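PDB 4IQD: carboxyvinyl-carboxyphosphonate phosphorylmutase from Bacillus anthracis, which belongs to the phosphoenolpyruvate phosphomutase family of TIM-barrel proteins and binds pyruvic acid in a pocket of the barrel. Local coordinates for residues 113-126 and 153-167. Numbering follows the deposited sequence.
Sequences MVEAKVAAVQIEDQ and IKEVAPSLYIVARTD
Strands 120-124 and 161-166 pair in parallel as neighbours in the barrel wall, A120 beside Y161 and E124 beside R165. The backbone ladder starts with a weak bond from Y161 N to A119 O and passes through V121, V163 and I123; its shortest rung joins R165 N to I123 O at 2.7 Å. Past the last bridge the ladder continues through D125 N to R165 O, and then the carboxylate of D125 takes over. D125 OD1 accepts D167 N at 3.2 Å through its syn lone pair, while T166 OG1 donates to D125 OD2 at 2.7 Å on the syn side, 21° out of the carboxylate plane; Y184 also bonds OD2. The two strands and helix 143-156 form a right-handed beta-alpha-beta crossover, the connection by which a TIM barrel is built. At the N-terminal ends of the strands, L160 packs between the last turn of helix 103-115 and V121: L160 CD1 meets V114 CG2 at 3.7 Å, and L160 CD2 lies 3.9 Å from V121 CG2. I153 CD1 packs loosely against V121 and I123 on the outer face. On the other face A120, Q122 and E124 line up with Y161, V163 and R165. CG of R165 is anti to the backbone N (chi1 179°) and the chain stays extended to NE, alongside E124; E124 OE2 lies 3.5 Å from R165 CD. R165 NE makes a salt bridge with D167 OD2 at 3.1 Å and NH2 pairs with E195, two carboxylates that probably fix the guanidinium while NH1 reaches pyruvic acid through a weak hydrogen bond.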
loop_
_atom_site.group_PDB
_atom_site.type_symbol
_atom_site.label_atom_id
_atom_site.label_comp_id
_atom_site.label_asym_id
_atom_site.label_seq_id
_atom_site.Cartn_x
_atom_site.Cartn_y
_atom_site.Cartn_z
HETATM N N MSE A 113 8.519 4.532 -17.440
HETATM C CA MSE A 113 8.011 3.171 -17.310
HETATM C C MSE A 113 9.055 2.143 -17.746
HETATM O O MSE A 113 9.176 1.079 -17.147
HETATM C CB MSE A 113 6.712 3.000 -18.101
HETATM C CG MSE A 113 5.575 3.900 -17.620
HETATM SE SE MSE A 113 5.081 3.637 -15.744
HETATM C CE MSE A 113 4.145 5.314 -15.435
ATOM N N VAL A 114 9.814 2.466 -18.787
ATOM C CA VAL A 114 10.886 1.590 -19.240
ATOM C C VAL A 114 11.965 1.527 -18.172
ATOM O O VAL A 114 12.526 0.465 -17.896
ATOM C CB VAL A 114 11.486 2.072 -20.574
ATOM C CG1 VAL A 114 12.808 1.379 -20.854
ATOM C CG2 VAL A 114 10.501 1.835 -21.712
ATOM N N GLU A 115 12.238 2.672 -17.558
ATOM C CA GLU A 115 13.180 2.737 -16.451
ATOM C C GLU A 115 12.724 1.861 -15.291
ATOM O O GLU A 115 13.538 1.208 -14.642
ATOM C CB GLU A 115 13.365 4.177 -15.985
ATOM C CG GLU A 115 14.125 5.042 -16.970
ATOM C CD GLU A 115 14.461 6.400 -16.402
ATOM O OE1 GLU A 115 13.749 6.848 -15.482
ATOM O OE2 GLU A 115 15.441 7.016 -16.868
ATOM N N ALA A 116 11.418 1.833 -15.049
ATOM C CA ALA A 116 10.861 1.011 -13.979
ATOM C C ALA A 116 10.773 -0.457 -14.386
ATOM O O ALA A 116 10.312 -1.294 -13.610
ATOM C CB ALA A 116 9.492 1.531 -13.568
ATOM N N LYS A 117 11.223 -0.752 -15.604
ATOM C CA LYS A 117 11.157 -2.093 -16.188
ATOM C C LYS A 117 9.716 -2.556 -16.373
ATOM O O LYS A 117 9.421 -3.747 -16.295
ATOM C CB LYS A 117 11.961 -3.106 -15.367
ATOM C CG LYS A 117 13.417 -2.718 -15.173
ATOM C CD LYS A 117 13.968 -3.274 -13.868
ATOM C CE LYS A 117 14.231 -4.764 -13.960
ATOM N NZ LYS A 117 15.462 -5.059 -14.748
ATOM N N VAL A 118 8.823 -1.603 -16.612
ATOM C CA VAL A 118 7.441 -1.924 -16.923
ATOM C C VAL A 118 7.396 -2.639 -18.267
ATOM O O VAL A 118 8.078 -2.241 -19.210
ATOM C CB VAL A 118 6.571 -0.655 -16.974
ATOM C CG1 VAL A 118 5.181 -0.978 -17.447
ATOM C CG2 VAL A 118 6.521 0.002 -15.606
ATOM N N ALA A 119 6.607 -3.706 -18.343
ATOM C CA ALA A 119 6.502 -4.497 -19.565
ATOM C C ALA A 119 5.529 -3.906 -20.586
ATOM O O ALA A 119 5.753 -4.018 -21.788
ATOM C CB ALA A 119 6.112 -5.926 -19.235
ATOM N N ALA A 120 4.457 -3.282 -20.102
ATOM C CA ALA A 120 3.409 -2.749 -20.974
ATOM C C ALA A 120 2.663 -1.585 -20.330
ATOM O O ALA A 120 2.621 -1.466 -19.110
ATOM C CB ALA A 120 2.428 -3.846 -21.351
ATOM N N VAL A 121 2.069 -0.732 -21.160
ATOM C CA VAL A 121 1.282 0.393 -20.666
ATOM C C VAL A 121 -0.067 0.485 -21.360
ATOM O O VAL A 121 -0.198 0.150 -22.538
ATOM C CB VAL A 121 2.018 1.737 -20.844
ATOM C CG1 VAL A 121 3.188 1.840 -19.872
ATOM C CG2 VAL A 121 2.479 1.914 -22.288
ATOM N N GLN A 122 -1.066 0.944 -20.613
ATOM C CA GLN A 122 -2.407 1.132 -21.144
ATOM C C GLN A 122 -2.737 2.608 -21.232
ATOM O O GLN A 122 -2.763 3.307 -20.222
ATOM C CB GLN A 122 -3.440 0.440 -20.264
ATOM C CG GLN A 122 -4.866 0.856 -20.566
ATOM C CD GLN A 122 -5.812 0.568 -19.420
ATOM O OE1 GLN A 122 -5.843 -0.540 -18.887
ATOM N NE2 GLN A 122 -6.587 1.571 -19.030
ATOM N N ILE A 123 -2.998 3.072 -22.447
ATOM C CA ILE A 123 -3.324 4.469 -22.682
ATOM C C ILE A 123 -4.716 4.553 -23.301
ATOM O O ILE A 123 -5.113 3.676 -24.066
ATOM C CB ILE A 123 -2.266 5.140 -23.587
ATOM C CG1 ILE A 123 -2.482 6.649 -23.668
ATOM C CG2 ILE A 123 -2.261 4.526 -24.976
ATOM C CD1 ILE A 123 -1.497 7.336 -24.581
ATOM N N GLU A 124 -5.463 5.598 -22.953
ATOM C CA GLU A 124 -6.865 5.697 -23.346
ATOM C C GLU A 124 -7.191 6.961 -24.135
ATOM O O GLU A 124 -6.456 7.947 -24.083
ATOM C CB GLU A 124 -7.764 5.609 -22.112
ATOM C CG GLU A 124 -7.636 6.781 -21.156
ATOM C CD GLU A 124 -8.268 6.498 -19.805
ATOM O OE1 GLU A 124 -8.759 7.448 -19.161
ATOM O OE2 GLU A 124 -8.270 5.323 -19.383
ATOM N N ASP A 125 -8.307 6.919 -24.862
ATOM C CA ASP A 125 -8.744 8.052 -25.675
ATOM C C ASP A 125 -9.719 8.974 -24.948
ATOM O O ASP A 125 -10.303 9.868 -25.554
ATOM C CB ASP A 125 -9.342 7.588 -27.011
ATOM C CG ASP A 125 -10.506 6.620 -26.844
ATOM O OD1 ASP A 125 -10.917 6.344 -25.699
ATOM O OD2 ASP A 125 -11.017 6.138 -27.878
ATOM N N GLN A 126 -9.893 8.754 -23.650
ATOM C CA GLN A 126 -10.686 9.660 -22.836
ATOM C C GLN A 126 -10.036 11.028 -22.863
ATOM O O GLN A 126 -8.822 11.141 -23.021
ATOM C CB GLN A 126 -10.782 9.153 -21.398
ATOM C CG GLN A 126 -11.939 8.204 -21.145
ATOM C CD GLN A 126 -13.165 8.915 -20.604
ATOM O OE1 GLN A 126 -13.114 10.102 -20.278
ATOM N NE2 GLN A 126 -14.273 8.192 -20.501
ATOM N N ILE A 153 4.993 7.056 -28.224
ATOM C CA ILE A 153 5.491 5.922 -27.461
ATOM C C ILE A 153 6.375 5.017 -28.313
ATOM O O ILE A 153 7.503 4.718 -27.925
ATOM C CB ILE A 153 4.346 5.107 -26.850
ATOM C CG1 ILE A 153 3.524 5.985 -25.908
ATOM C CG2 ILE A 153 4.890 3.912 -26.101
ATOM C CD1 ILE A 153 2.369 5.269 -25.259
ATOM N N LYS A 154 5.871 4.600 -29.474
ATOM C CA LYS A 154 6.638 3.755 -30.391
ATOM C C LYS A 154 7.975 4.384 -30.746
ATOM O O LYS A 154 8.954 3.689 -31.003
ATOM C CB LYS A 154 5.864 3.498 -31.688
ATOM C CG LYS A 154 4.634 2.618 -31.553
ATOM C CD LYS A 154 4.942 1.307 -30.844
ATOM C CE LYS A 154 5.982 0.470 -31.571
ATOM N NZ LYS A 154 6.384 -0.707 -30.744
ATOM N N GLU A 155 8.004 5.710 -30.767
ATOM C CA GLU A 155 9.213 6.436 -31.109
ATOM C C GLU A 155 10.257 6.383 -29.999
ATOM O O GLU A 155 11.411 6.028 -30.236
ATOM C CB GLU A 155 8.884 7.889 -31.437
ATOM C CG GLU A 155 10.109 8.710 -31.771
ATOM C CD GLU A 155 10.956 8.063 -32.847
ATOM O OE1 GLU A 155 10.381 7.612 -33.860
ATOM O OE2 GLU A 155 12.193 7.998 -32.675
ATOM N N VAL A 156 9.848 6.738 -28.787
ATOM C CA VAL A 156 10.790 6.873 -27.683
ATOM C C VAL A 156 11.045 5.542 -26.979
ATOM O O VAL A 156 12.142 5.298 -26.479
ATOM C CB VAL A 156 10.311 7.926 -26.661
ATOM C CG1 VAL A 156 11.346 8.123 -25.576
ATOM C CG2 VAL A 156 10.042 9.243 -27.357
ATOM N N ALA A 157 10.036 4.679 -26.956
ATOM C CA ALA A 157 10.131 3.418 -26.228
ATOM C C ALA A 157 9.616 2.234 -27.039
ATOM O O ALA A 157 8.529 1.725 -26.767
ATOM C CB ALA A 157 9.371 3.522 -24.917
ATOM N N PRO A 158 10.399 1.778 -28.028
ATOM C CA PRO A 158 9.948 0.690 -28.903
ATOM C C PRO A 158 9.900 -0.650 -28.180
ATOM O O PRO A 158 9.345 -1.609 -28.709
ATOM C CB PRO A 158 11.019 0.654 -30.002
ATOM C CG PRO A 158 11.766 1.950 -29.877
ATOM C CD PRO A 158 11.721 2.284 -28.424
ATOM N N SER A 159 10.476 -0.712 -26.984
ATOM C CA SER A 159 10.514 -1.948 -26.214
ATOM C C SER A 159 9.284 -2.083 -25.326
ATOM O O SER A 159 9.174 -3.018 -24.540
ATOM C CB SER A 159 11.783 -2.001 -25.362
ATOM O OG SER A 159 11.927 -0.820 -24.592
ATOM N N LEU A 160 8.357 -1.144 -25.468
ATOM C CA LEU A 160 7.173 -1.095 -24.621
ATOM C C LEU A 160 5.938 -1.626 -25.344
ATOM O O LEU A 160 5.544 -1.103 -26.385
ATOM C CB LEU A 160 6.929 0.340 -24.158
ATOM C CG LEU A 160 6.442 0.547 -22.725
ATOM C CD1 LEU A 160 7.363 -0.150 -21.731
ATOM C CD2 LEU A 160 6.364 2.031 -22.424
ATOM N N TYR A 161 5.334 -2.667 -24.782
ATOM C CA TYR A 161 4.112 -3.242 -25.326
ATOM C C TYR A 161 2.975 -2.276 -25.042
ATOM O O TYR A 161 2.834 -1.791 -23.924
ATOM C CB TYR A 161 3.848 -4.591 -24.660
ATOM C CG TYR A 161 2.805 -5.459 -25.327
ATOM C CD1 TYR A 161 3.159 -6.369 -26.319
ATOM C CD2 TYR A 161 1.474 -5.398 -24.941
ATOM C CE1 TYR A 161 2.214 -7.178 -26.919
ATOM C CE2 TYR A 161 0.521 -6.204 -25.534
ATOM C CZ TYR A 161 0.896 -7.091 -26.522
ATOM O OH TYR A 161 -0.051 -7.893 -27.111
ATOM N N ILE A 162 2.174 -1.972 -26.056
ATOM C CA ILE A 162 1.131 -0.975 -25.884
ATOM C C ILE A 162 -0.265 -1.553 -25.962
ATOM O O ILE A 162 -0.642 -2.161 -26.963
ATOM C CB ILE A 162 1.209 0.122 -26.942
ATOM C CG1 ILE A 162 2.596 0.756 -26.961
ATOM C CG2 ILE A 162 0.149 1.168 -26.670
ATOM C CD1 ILE A 162 2.755 1.801 -28.033
ATOM N N VAL A 163 -1.034 -1.345 -24.902
ATOM C CA VAL A 163 -2.454 -1.648 -24.925
ATOM C C VAL A 163 -3.226 -0.338 -25.017
ATOM O O VAL A 163 -3.005 0.573 -24.224
ATOM C CB VAL A 163 -2.887 -2.424 -23.667
ATOM C CG1 VAL A 163 -4.397 -2.584 -23.634
ATOM C CG2 VAL A 163 -2.196 -3.778 -23.616
ATOM N N ALA A 164 -4.119 -0.237 -25.998
ATOM C CA ALA A 164 -4.902 0.979 -26.185
ATOM C C ALA A 164 -6.353 0.797 -25.748
ATOM O O ALA A 164 -7.047 -0.103 -26.218
ATOM C CB ALA A 164 -4.834 1.439 -27.634
ATOM N N ARG A 165 -6.806 1.659 -24.845
ATOM C CA ARG A 165 -8.179 1.602 -24.366
ATOM C C ARG A 165 -9.054 2.603 -25.100
ATOM O O ARG A 165 -8.652 3.741 -25.327
ATOM C CB ARG A 165 -8.241 1.885 -22.868
ATOM C CG ARG A 165 -9.653 1.862 -22.313
ATOM C CD ARG A 165 -9.744 2.591 -20.993
ATOM N NE ARG A 165 -11.087 2.524 -20.432
ATOM C CZ ARG A 165 -11.359 2.090 -19.207
ATOM N NH1 ARG A 165 -10.378 1.693 -18.410
ATOM N NH2 ARG A 165 -12.612 2.062 -18.775
ATOM N N THR A 166 -10.255 2.180 -25.473
ATOM C CA THR A 166 -11.208 3.099 -26.079
ATOM C C THR A 166 -12.567 3.013 -25.387
ATOM O O THR A 166 -13.078 1.925 -25.127
ATOM C CB THR A 166 -11.335 2.882 -27.607
ATOM O OG1 THR A 166 -12.315 3.778 -28.141
ATOM C CG2 THR A 166 -11.729 1.448 -27.928
ATOM N N ASP A 167 -13.136 4.170 -25.063
ATOM C CA ASP A 167 -14.455 4.221 -24.442
ATOM C C ASP A 167 -15.517 4.614 -25.457
ATOM O O ASP A 167 -16.580 5.109 -25.090
ATOM C CB ASP A 167 -14.465 5.210 -23.274
ATOM C CG ASP A 167 -13.783 4.661 -22.037
ATOM O OD1 ASP A 167 -14.490 4.155 -21.144
ATOM O OD2 ASP A 167 -12.539 4.736 -21.958
#